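Local coordinates for oxidoreductase (Methanosarcina mazei, PDB 3KA7), which binds flavin-adenine dinucleotide and is probably an oxidoreductase of the flavin-containing amine oxidoreductase family, at residues R378-S381 with G382-P385; N387-F391 with S392-V396; G135-L138 with Q139-I142. One frame throughout, in Å; residues are numbered along the deposited sequence.

Contact 1: R378-S381 with G382-P385; sequences RAAS and GTDP. With FAD (flavin-adenine dinucleotide), chain B.
Thr-383 turns its OG1 between its own backbone N and carbonyl carbon (chi1 75°), and the hydroxyl reaches back across a tight turn to the carbonyl O of Ala-380. The bond from Thr-383 OG1 to Ala-380 O, 2.7 Å long, lies in the carbonyl plane on a lone pair. The backbone N of Thr-383 binds the same Ala-380 O at 3.0 Å, tilted slightly from the plane, and so closes the type II beta turn from Ala-380 to Thr-383. One carbonyl oxygen is therefore gripped twice by a single residue, through main chain and side chain. At the turn's third position Gly-382 has a positive phi (88°), where a CB would jam against the carbonyl O of Ser-381. Just past the turn, OD1 of Asp-384 lies 3.7 Å from the CB of Ala-379, a plain van der Waals touch. Its charge is answered by a salt bridge from OD1 to Lys-402, whose NZ also binds the carbonyl O of Ala-379. Arg-378 heads the other way, its chain extended from CG to NE, and offers the edge of its guanidinium to the FAD pyrophosphate. Arg-378 NH1 to FAD O1A is a very short 2.3 Å in the model, too short to take at face value; Arg-378 NH2 to the same O1A is a weak bond at 2.9 Å. The backbone N of Arg-378 is held by Asp-399, itself an FAD ligand. The Arg-378 guanidinium would be expected to offset part of the diphosphate's negative charge, with the side chain of Arg-38 close beside it, while the turn behind is tied by neutral bonds.

Contact 2: N387-F391 with S392-V396; sequences NETPF and SGLYV
Thr-389 reaches across to Leu-394 and Val-396, and its side chain can be followed outward atom by atom. Thr-389 CB lies 3.9 Å from Leu-394 O, with the leucine's CD2 a little farther off. At the first branch Thr-389 OG1 gives its proton to Leu-394 O at 3.1 Å, approaching from above the carbonyl plane, 43° out of it. The same Thr-389 OG1 accepts from Phe-391 N at 3.2 Å, which makes an ST turn, so the hydroxyl has a partner for its proton and another for its oxygen. At the second branch Thr-389 CG2, set anti to the carbonyl carbon, meets Val-396 CG2 at 3.8 Å, the two side chains crossing at about a right angle. The chain folds back here through a type II beta turn from Phe-391 to Leu-394, with Gly-393 at its positive-phi corner, and enters strand 394-396, an outermost strand of the parallel Rossmann-type sheet, beside strand 243-246. At the far end Val-396 N binds Asn-387 O at 2.8 Å and nearly straight. Phe-391 and Leu-394 run side by side, the leucine's CD2 at the ring edge, while Pro-390 CB sits over the centre of one ring face. Water 2 joins Thr-389 N to Leu-394 O. Glu-388 and Tyr-395 also point the same way, carboxylate and ring planes 73° apart; CG of Glu-388 touches Tyr-395 CE1 at 4.0 Å. Water 1 joins their ends, donating to Glu-388 OE2 and hydrogen-bonded to Tyr-395 OH, 2.7 Å from each. That carboxylate oxygen also forms a salt bridge with Lys-422.

Contact 3: G135-L138 with Q139-I142; sequences GSSL and QAWI
Ser-137 caps the helix that Ala-140 helps to begin. Hydrogen bonds come first: with chi1 at 70°, OG of Ser-137 swings between its own N and carbonyl carbon and accepts from Ala-140 N at 3.1 Å, with an N-H...O angle of 161°. This is the classic N-cap bond, giving a first-turn amide a side-chain acceptor where no preceding turn supplies a carbonyl. Ser-137 also puts its main chain to work, its O accepting from Trp-141 N at 3.0 Å. A second donor reaches that same oxygen from the residue before: Ser-136 OG binds Ser-137 O at 3.2 Å, tilted 33° from the carbonyl plane. With an alanine in place of Ser-136 that OG is gone, and Ser-137 O would probably be left with Trp-141 N as its one donor among the groups described, the Ser-136 to Ser-137 step losing a bond that steadies it. One residue on, Ile-142 N meets Leu-138 O at 2.9 Å, almost straight, as the regular helical pattern takes over. The nonpolar touches lie three or four residues apart. Ser-136 CB rests on the Ala-140 methyl, CB to CB 3.9 Å. Leu-138 and Ile-142 cross obliquely, CG of the leucine 3.8 Å from CD1 of the isoleucine, and Leu-138 CD1 approaches the Trp-141 ring at CE3, 4.4 Å away. Together these bonds and touches fix the first turn of helix 138-145, well away from the FAD site. Its inner side is covered by helix 149-163, which receives Ile-142 on Leu-151, Ile-152 and Ala-155, and by helix 172-185, where Leu-138 lies on Val-175 and the Trp-141 ring meets Phe-176 edge-to-face.

All three contacts are partly buried local folds of the chain. Contact 1 is the innermost, its centre about 11 Å from that of the chain, and the one that touches the cofactor; charge dominates on its FAD side. The centres of contacts 2 and 3 lie about 23 and 22 Å from the chain's centre. Contact 2 buries Leu-394 and Val-396 against helix 250-256 while Glu-388 and Ser-392 are exposed; contact 3 buries Leu-138 and Ile-142 but leaves Ala-140 exposed. Contacts 1 and 2 share the connection from strand 362-370 to strand 394-396, both using type II turns, yet contact 2 adds apolar packing and waters. In contact 3, a helical region, serine capping replaces the turn.

Contact 1: R378-S381 with G382-P385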
ATOM      1  N   ARG A 378      -1.461   8.340  -0.301  1.00  6.69           N
ATOM      2  CA  ARG A 378      -1.782   9.775  -0.212  1.00  7.90           C
ATOM      3  C   ARG A 378      -1.121  10.465   0.980  1.00  8.35           C
ATOM      4  O   ARG A 378      -0.887  11.684   0.958  1.00  9.74           O
ATOM      5  CB  ARG A 378      -3.310   9.969  -0.212  1.00  7.81           C
ATOM      6  CG  ARG A 378      -3.933   9.499  -1.514  1.00  9.96           C
ATOM      7  CD  ARG A 378      -5.315  10.118  -1.757  1.00 15.39           C
ATOM      8  NE  ARG A 378      -5.703   9.942  -3.157  1.00 21.12           N
ATOM      9  CZ  ARG A 378      -6.265   8.842  -3.587  1.00 19.23           C
ATOM     10  NH1 ARG A 378      -6.473   7.889  -2.695  1.00 26.48           N
ATOM     11  NH2 ARG A 378      -6.602   8.669  -4.866  1.00 12.74           N
ATOM     12  N   ALA A 379      -0.830   9.691   2.021  1.00  8.21           N
ATOM     13  CA  ALA A 379      -0.070  10.177   3.171  1.00  9.09           C
ATOM     14  C   ALA A 379       1.050   9.182   3.427  1.00  9.96           C
ATOM     15  O   ALA A 379       0.801   7.972   3.528  1.00  9.33           O
ATOM     16  CB  ALA A 379      -0.961  10.270   4.390  1.00  8.87           C
ATOM     17  N   ALA A 380       2.274   9.683   3.544  1.00 10.40           N
ATOM     18  CA  ALA A 380       3.431   8.817   3.714  1.00 11.11           C
ATOM     19  C   ALA A 380       3.274   7.995   4.967  1.00 11.68           C
ATOM     20  O   ALA A 380       2.834   8.500   6.000  1.00 11.50           O
ATOM     21  CB  ALA A 380       4.693   9.626   3.792  1.00 12.30           C
ATOM     22  N   SER A 381       3.640   6.723   4.886  1.00 12.55           N
ATOM     23  CA  SER A 381       3.568   5.890   6.072  1.00 13.63           C
ATOM     24  C   SER A 381       4.225   6.573   7.255  1.00 13.61           C
ATOM     25  O   SER A 381       5.278   7.180   7.119  1.00 13.58           O
ATOM     26  CB  SER A 381       4.219   4.538   5.828  1.00 14.12           C
ATOM     27  OG  SER A 381       3.225   3.599   5.489  1.00 17.33           O
ATOM     28  N   GLY A 382       3.595   6.447   8.418  1.00 13.55           N
ATOM     29  CA  GLY A 382       4.094   7.052   9.642  1.00 14.38           C
ATOM     30  C   GLY A 382       3.617   8.475   9.865  1.00 14.83           C
ATOM     31  O   GLY A 382       3.941   9.073  10.895  1.00 15.82           O
ATOM     32  N   THR A 383       2.869   9.030   8.906  1.00 14.57           N
ATOM     33  CA  THR A 383       2.400  10.426   8.996  1.00 14.73           C
ATOM     34  C   THR A 383       0.868  10.579   8.947  1.00 15.05           C
ATOM     35  O   THR A 383       0.333  11.687   9.066  1.00 14.95           O
ATOM     36  CB  THR A 383       3.003  11.315   7.879  1.00 14.96           C
ATOM     37  OG1 THR A 383       2.359  11.032   6.627  1.00 15.23           O
ATOM     38  CG2 THR A 383       4.506  11.097   7.744  1.00 15.17           C
ATOM     39  N   ASP A 384       0.147   9.481   8.776  1.00 14.89           N
ATOM     40  CA  ASP A 384      -1.304   9.600   8.600  1.00 15.17           C
ATOM     41  C   ASP A 384      -1.989  10.377   9.706  1.00 15.31           C
ATOM     42  O   ASP A 384      -1.665  10.206  10.888  1.00 15.10           O
ATOM     43  CB  ASP A 384      -1.963   8.234   8.452  1.00 14.98           C
ATOM     44  CG  ASP A 384      -1.488   7.516   7.228  1.00 15.50           C
ATOM     45  OD1 ASP A 384      -2.294   7.338   6.285  1.00 15.41           O
ATOM     46  OD2 ASP A 384      -0.289   7.166   7.207  1.00 15.45           O
ATOM     47  N   PRO A 385      -2.956  11.216   9.318  1.00 15.39           N
ATOM     48  CA  PRO A 385      -3.810  11.905  10.253  1.00 15.94           C
ATOM     49  C   PRO A 385      -4.966  10.966  10.559  1.00 15.90           C
ATOM     50  O   PRO A 385      -5.026   9.864  10.013  1.00 16.53           O
ATOM     51  CB  PRO A 385      -4.318  13.078   9.421  1.00 15.47           C
ATOM     52  CG  PRO A 385      -4.472  12.481   8.074  1.00 16.21           C
ATOM     53  CD  PRO A 385      -3.341  11.504   7.925  1.00 15.36           C
TER
HETATM   54  PA  FAD B 500      -8.070   4.790  -3.990  1.00  9.21           P
HETATM   55  O1A FAD B 500      -7.293   6.076  -3.889  1.00 10.01           O
HETATM   56  O2A FAD B 500      -7.384   3.639  -4.688  1.00  9.81           O
HETATM   57  O5B FAD B 500      -9.468   5.078  -4.724  1.00  7.97           O
HETATM   58  C5B FAD B 500     -10.023   6.388  -4.701  1.00  5.76           C
HETATM   59  C4B FAD B 500     -11.180   6.325  -5.703  1.00  7.06           C
HETATM   60  O4B FAD B 500     -11.907   7.537  -5.728  1.00  8.95           O
HETATM   61  C3B FAD B 500     -10.660   6.074  -7.121  1.00  9.09           C
HETATM   62  O3B FAD B 500     -11.288   4.932  -7.683  1.00  9.76           O
HETATM   63  C2B FAD B 500     -11.035   7.351  -7.877  1.00  9.94           C
HETATM   64  O2B FAD B 500     -11.344   7.121  -9.239  1.00 11.67           O
HETATM   65  C1B FAD B 500     -12.227   7.864  -7.077  1.00  8.38           C
HETATM   66  N9A FAD B 500     -12.438   9.317  -7.136  1.00 11.42           N
HETATM   67  C8A FAD B 500     -11.517  10.342  -7.067  1.00 11.21           C
HETATM   68  N7A FAD B 500     -12.197  11.524  -7.098  1.00  9.24           N
HETATM   69  C5A FAD B 500     -13.525  11.241  -7.185  1.00 11.05           C
HETATM   70  C6A FAD B 500     -14.655  12.040  -7.272  1.00 11.31           C
HETATM   71  N6A FAD B 500     -14.551  13.360  -7.151  1.00 10.28           N
HETATM   72  N1A FAD B 500     -15.896  11.442  -7.353  1.00 11.04           N
HETATM   73  C2A FAD B 500     -16.028  10.068  -7.362  1.00 12.03           C
HETATM   74  N3A FAD B 500     -14.903   9.273  -7.282  1.00 11.10           N
HETATM   75  C4A FAD B 500     -13.684   9.866  -7.201  1.00 11.07           C
HETATM   76  N1  FAD B 500      -0.859  -1.935  -1.219  1.00 11.04           N
HETATM   77  C2  FAD B 500      -0.757  -3.213  -0.695  1.00 13.56           C
HETATM   78  O2  FAD B 500      -1.398  -3.514   0.321  1.00 12.33           O
HETATM   79  N3  FAD B 500       0.085  -4.130  -1.303  1.00 13.03           N
HETATM   80  C4  FAD B 500       0.823  -3.783  -2.422  1.00 14.43           C
HETATM   81  O4  FAD B 500       1.572  -4.593  -2.967  1.00 16.98           O
HETATM   82  C4X FAD B 500       0.726  -2.502  -2.945  1.00 12.76           C
HETATM   83  N5  FAD B 500       1.478  -2.141  -4.054  1.00 13.49           N
HETATM   84  C5X FAD B 500       1.358  -0.862  -4.571  1.00 12.24           C
HETATM   85  C6  FAD B 500       2.093  -0.489  -5.696  1.00 14.64           C
HETATM   86  C7  FAD B 500       1.960   0.787  -6.231  1.00 13.95           C
HETATM   87  C7M FAD B 500       2.772   1.163  -7.445  1.00 15.35           C
HETATM   88  C8  FAD B 500       1.092   1.686  -5.626  1.00 12.91           C
HETATM   89  C8M FAD B 500       0.925   3.077  -6.167  1.00 15.59           C
HETATM   90  C9  FAD B 500       0.363   1.322  -4.497  1.00 11.82           C
HETATM   91  C9A FAD B 500       0.490   0.041  -3.970  1.00 11.14           C
HETATM   92  N10 FAD B 500      -0.237  -0.324  -2.844  1.00 10.60           N
HETATM   93  C10 FAD B 500      -0.127  -1.589  -2.336  1.00 11.21           C
HETATM   94  C1' FAD B 500      -1.102   0.656  -2.123  1.00  7.30           C
HETATM   95  C2' FAD B 500      -2.560   0.430  -2.542  1.00  8.89           C
HETATM   96  O2' FAD B 500      -2.631   0.295  -3.958  1.00  9.31           O
HETATM   97  C3' FAD B 500      -3.401   1.612  -2.071  1.00  9.53           C
HETATM   98  O3' FAD B 500      -3.077   1.907  -0.717  1.00  9.56           O
HETATM   99  C4' FAD B 500      -4.912   1.416  -2.150  1.00  8.47           C
HETATM  100  O4' FAD B 500      -5.320   0.909  -3.404  1.00  8.97           O
HETATM  101  C5' FAD B 500      -5.542   2.793  -1.966  1.00  8.81           C
HETATM  102  O5' FAD B 500      -6.915   2.597  -1.734  1.00  7.02           O
HETATM  103  P   FAD B 500      -7.824   3.807  -1.252  1.00  9.21           P
HETATM  104  O1P FAD B 500      -8.873   3.277  -0.305  1.00  8.46           O
HETATM  105  O2P FAD B 500      -7.004   4.962  -0.715  1.00  8.08           O
HETATM  106  O3P FAD B 500      -8.622   4.322  -2.550  1.00 10.29           O

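Contact 2: N387-F391 with S392-V396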
ATOM      1  N   ASN A 387      -9.223  10.021  10.805  1.00 14.79           N
ATOM      2  CA  ASN A 387     -10.242   9.925   9.765  1.00 14.51           C
ATOM      3  C   ASN A 387     -11.331  10.969   9.902  1.00 14.13           C
ATOM      4  O   ASN A 387     -12.260  10.985   9.102  1.00 13.24           O
ATOM      5  CB  ASN A 387     -10.927   8.557   9.799  1.00 15.08           C
ATOM      6  CG  ASN A 387      -9.961   7.435   9.780  1.00 17.05           C
ATOM      7  OD1 ASN A 387      -9.435   7.078   8.714  1.00 21.89           O
ATOM      8  ND2 ASN A 387      -9.709   6.842  10.960  1.00 17.14           N
ATOM      9  N   GLU A 388     -11.236  11.832  10.912  1.00 14.08           N
ATOM     10  CA  GLU A 388     -12.286  12.829  11.124  1.00 14.70           C
ATOM     11  C   GLU A 388     -12.019  14.129  10.383  1.00 14.75           C
ATOM     12  O   GLU A 388     -10.896  14.396   9.969  1.00 14.21           O
ATOM     13  CB  GLU A 388     -12.468  13.103  12.617  1.00 15.41           C
ATOM     14  CG  GLU A 388     -12.855  11.839  13.376  1.00 17.83           C
ATOM     15  CD  GLU A 388     -13.274  12.079  14.813  1.00 22.92           C
ATOM     16  OE1 GLU A 388     -13.088  13.196  15.333  1.00 25.69           O
ATOM     17  OE2 GLU A 388     -13.792  11.126  15.424  1.00 25.75           O
ATOM     18  N   THR A 389     -13.067  14.937  10.245  1.00 14.68           N
ATOM     19  CA  THR A 389     -12.979  16.230   9.583  1.00 14.58           C
ATOM     20  C   THR A 389     -13.682  17.236  10.479  1.00 15.23           C
ATOM     21  O   THR A 389     -14.208  16.861  11.537  1.00 15.19           O
ATOM     22  CB  THR A 389     -13.656  16.213   8.193  1.00 14.87           C
ATOM     23  OG1 THR A 389     -15.086  16.138   8.338  1.00 14.97           O
ATOM     24  CG2 THR A 389     -13.172  15.007   7.369  1.00 14.01           C
ATOM     25  N   PRO A 390     -13.695  18.510  10.074  1.00 15.39           N
ATOM     26  CA  PRO A 390     -14.381  19.538  10.859  1.00 15.94           C
ATOM     27  C   PRO A 390     -15.896  19.354  10.907  1.00 16.07           C
ATOM     28  O   PRO A 390     -16.576  20.044  11.679  1.00 16.40           O
ATOM     29  CB  PRO A 390     -14.034  20.834  10.108  1.00 16.42           C
ATOM     30  CG  PRO A 390     -12.732  20.536   9.447  1.00 15.94           C
ATOM     31  CD  PRO A 390     -12.843  19.096   9.026  1.00 15.63           C
ATOM     32  N   PHE A 391     -16.425  18.435  10.102  1.00 15.80           N
ATOM     33  CA  PHE A 391     -17.865  18.308   9.943  1.00 16.13           C
ATOM     34  C   PHE A 391     -18.379  16.979  10.477  1.00 16.28           C
ATOM     35  O   PHE A 391     -17.869  15.910  10.125  1.00 15.68           O
ATOM     36  CB  PHE A 391     -18.256  18.475   8.475  1.00 15.90           C
ATOM     37  CG  PHE A 391     -17.701  19.718   7.845  1.00 16.84           C
ATOM     38  CD1 PHE A 391     -18.173  20.971   8.216  1.00 17.52           C
ATOM     39  CD2 PHE A 391     -16.688  19.638   6.897  1.00 17.04           C
ATOM     40  CE1 PHE A 391     -17.656  22.131   7.636  1.00 17.84           C
ATOM     41  CE2 PHE A 391     -16.164  20.803   6.311  1.00 16.56           C
ATOM     42  CZ  PHE A 391     -16.647  22.040   6.683  1.00 17.60           C
ATOM     43  N   SER A 392     -19.401  17.037  11.325  1.00 16.77           N
ATOM     44  CA  SER A 392     -20.007  15.802  11.800  1.00 17.14           C
ATOM     45  C   SER A 392     -20.601  15.005  10.655  1.00 16.48           C
ATOM     46  O   SER A 392     -21.150  15.571   9.712  1.00 17.37           O
ATOM     47  CB  SER A 392     -21.063  16.086  12.877  1.00 17.97           C
ATOM     48  OG  SER A 392     -20.395  16.256  14.104  1.00 22.02           O
ATOM     49  N   GLY A 393     -20.471  13.684  10.733  1.00 15.73           N
ATOM     50  CA  GLY A 393     -21.024  12.799   9.719  1.00 14.73           C
ATOM     51  C   GLY A 393     -20.188  12.691   8.452  1.00 13.95           C
ATOM     52  O   GLY A 393     -20.593  12.031   7.502  1.00 14.28           O
ATOM     53  N   LEU A 394     -19.027  13.346   8.438  1.00 12.80           N
ATOM     54  CA  LEU A 394     -18.091  13.223   7.317  1.00 12.01           C
ATOM     55  C   LEU A 394     -16.778  12.613   7.781  1.00 11.35           C
ATOM     56  O   LEU A 394     -16.091  13.192   8.631  1.00 11.26           O
ATOM     57  CB  LEU A 394     -17.829  14.597   6.684  1.00 11.88           C
ATOM     58  CG  LEU A 394     -16.748  14.622   5.595  1.00 11.44           C
ATOM     59  CD1 LEU A 394     -17.144  13.749   4.420  1.00 10.55           C
ATOM     60  CD2 LEU A 394     -16.498  16.050   5.154  1.00 12.57           C
ATOM     61  N   TYR A 395     -16.447  11.444   7.232  1.00 10.84           N
ATOM     62  CA  TYR A 395     -15.194  10.745   7.538  1.00 10.77           C
ATOM     63  C   TYR A 395     -14.371  10.472   6.277  1.00 10.12           C
ATOM     64  O   TYR A 395     -14.914  10.363   5.181  1.00 10.61           O
ATOM     65  CB  TYR A 395     -15.483   9.417   8.237  1.00 10.85           C
ATOM     66  CG  TYR A 395     -16.152   9.580   9.596  1.00 12.58           C
ATOM     67  CD1 TYR A 395     -15.391   9.690  10.753  1.00 14.42           C
ATOM     68  CD2 TYR A 395     -17.536   9.634   9.710  1.00 15.74           C
ATOM     69  CE1 TYR A 395     -15.995   9.845  12.004  1.00 15.84           C
ATOM     70  CE2 TYR A 395     -18.151   9.795  10.951  1.00 17.10           C
ATOM     71  CZ  TYR A 395     -17.369   9.893  12.093  1.00 18.10           C
ATOM     72  OH  TYR A 395     -17.963  10.052  13.337  1.00 19.32           O
ATOM     73  N   VAL A 396     -13.062  10.357   6.453  1.00  9.94           N
ATOM     74  CA  VAL A 396     -12.152  10.045   5.347  1.00  9.28           C
ATOM     75  C   VAL A 396     -11.508   8.686   5.571  1.00  9.00           C
ATOM     76  O   VAL A 396     -10.969   8.409   6.651  1.00 10.15           O
ATOM     77  CB  VAL A 396     -11.040  11.109   5.218  1.00  9.23           C
ATOM     78  CG1 VAL A 396     -10.007  10.685   4.144  1.00  9.07           C
ATOM     79  CG2 VAL A 396     -11.654  12.460   4.921  1.00  8.88           C
TER
HETATM   80  O   HOH W   1     -16.487  10.673  15.475  1.00 47.32           O
HETATM   81  O   HOH W   2     -15.584  13.774  11.246  1.00 22.28           O

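Contact 3: G135-L138 with Q139-I142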
ATOM      1  N   GLY A 135      11.604   8.129  18.550  1.00 14.19           N
ATOM      2  CA  GLY A 135      12.123   9.509  18.545  1.00 15.36           C
ATOM      3  C   GLY A 135      13.203   9.830  17.528  1.00 15.51           C
ATOM      4  O   GLY A 135      13.839  10.883  17.599  1.00 16.16           O
ATOM      5  N   SER A 136      13.425   8.919  16.586  1.00 14.90           N
ATOM      6  CA  SER A 136      14.370   9.140  15.489  1.00 14.37           C
ATOM      7  C   SER A 136      13.907   8.348  14.282  1.00 13.78           C
ATOM      8  O   SER A 136      12.967   7.571  14.382  1.00 13.05           O
ATOM      9  CB  SER A 136      15.777   8.685  15.870  1.00 14.89           C
ATOM     10  OG  SER A 136      15.839   7.275  16.019  1.00 17.32           O
ATOM     11  N   SER A 137      14.571   8.536  13.145  1.00 12.45           N
ATOM     12  CA  SER A 137      14.261   7.714  11.989  1.00 12.05           C
ATOM     13  C   SER A 137      14.811   6.316  12.231  1.00 11.32           C
ATOM     14  O   SER A 137      15.680   6.108  13.086  1.00 10.37           O
ATOM     15  CB  SER A 137      14.882   8.289  10.720  1.00 12.20           C
ATOM     16  OG  SER A 137      16.290   8.163  10.738  1.00 12.25           O
ATOM     17  N   LEU A 138      14.311   5.363  11.455  1.00 10.69           N
ATOM     18  CA  LEU A 138      14.799   3.999  11.521  1.00 10.60           C
ATOM     19  C   LEU A 138      16.292   3.983  11.250  1.00 10.62           C
ATOM     20  O   LEU A 138      17.045   3.291  11.932  1.00 10.77           O
ATOM     21  CB  LEU A 138      14.077   3.142  10.479  1.00  9.30           C
ATOM     22  CG  LEU A 138      14.601   1.706  10.355  1.00  9.59           C
ATOM     23  CD1 LEU A 138      14.431   0.924  11.668  1.00  8.33           C
ATOM     24  CD2 LEU A 138      13.942   0.973   9.222  1.00  6.54           C
ATOM     25  N   GLN A 139      16.725   4.724  10.234  1.00 11.10           N
ATOM     26  CA  GLN A 139      18.139   4.709   9.859  1.00 12.16           C
ATOM     27  C   GLN A 139      18.995   5.183  11.023  1.00 11.87           C
ATOM     28  O   GLN A 139      20.032   4.585  11.338  1.00 12.24           O
ATOM     29  CB  GLN A 139      18.382   5.609   8.654  1.00 12.65           C
ATOM     30  CG  GLN A 139      19.854   5.698   8.264  1.00 15.40           C
ATOM     31  CD  GLN A 139      20.065   6.439   6.956  1.00 18.71           C
ATOM     32  OE1 GLN A 139      19.613   5.998   5.904  1.00 19.45           O
ATOM     33  NE2 GLN A 139      20.756   7.569   7.019  1.00 21.75           N
ATOM     34  N   ALA A 140      18.556   6.264  11.663  1.00 12.29           N
ATOM     35  CA  ALA A 140      19.303   6.831  12.773  1.00 12.40           C
ATOM     36  C   ALA A 140      19.393   5.815  13.901  1.00 12.00           C
ATOM     37  O   ALA A 140      20.457   5.648  14.495  1.00 13.02           O
ATOM     38  CB  ALA A 140      18.662   8.112  13.265  1.00 12.93           C
ATOM     39  N   TRP A 141      18.280   5.150  14.213  1.00 11.70           N
ATOM     40  CA  TRP A 141      18.294   4.125  15.268  1.00 11.37           C
ATOM     41  C   TRP A 141      19.225   2.944  14.933  1.00 11.92           C
ATOM     42  O   TRP A 141      20.046   2.535  15.757  1.00 11.88           O
ATOM     43  CB  TRP A 141      16.873   3.634  15.613  1.00 10.86           C
ATOM     44  CG  TRP A 141      16.899   2.603  16.670  1.00 10.90           C
ATOM     45  CD1 TRP A 141      16.964   2.807  18.023  1.00 10.94           C
ATOM     46  CD2 TRP A 141      16.899   1.185  16.478  1.00 10.56           C
ATOM     47  NE1 TRP A 141      17.000   1.598  18.681  1.00 11.57           N
ATOM     48  CE2 TRP A 141      16.968   0.589  17.756  1.00 10.94           C
ATOM     49  CE3 TRP A 141      16.836   0.362  15.352  1.00 13.62           C
ATOM     50  CZ2 TRP A 141      16.979  -0.792  17.936  1.00 10.73           C
ATOM     51  CZ3 TRP A 141      16.854  -1.020  15.536  1.00 12.75           C
ATOM     52  CH2 TRP A 141      16.919  -1.576  16.819  1.00 12.35           C
ATOM     53  N   ILE A 142      19.118   2.404  13.722  1.00 11.80           N
ATOM     54  CA  ILE A 142      19.972   1.297  13.344  1.00 12.53           C
ATOM     55  C   ILE A 142      21.433   1.683  13.558  1.00 13.54           C
ATOM     56  O   ILE A 142      22.195   0.932  14.170  1.00 14.13           O
ATOM     57  CB  ILE A 142      19.781   0.904  11.867  1.00 12.01           C
ATOM     58  CG1 ILE A 142      18.397   0.271  11.678  1.00 10.68           C
ATOM     59  CG2 ILE A 142      20.880  -0.076  11.446  1.00 13.40           C
ATOM     60  CD1 ILE A 142      18.010   0.065  10.207  1.00 11.18           C
TER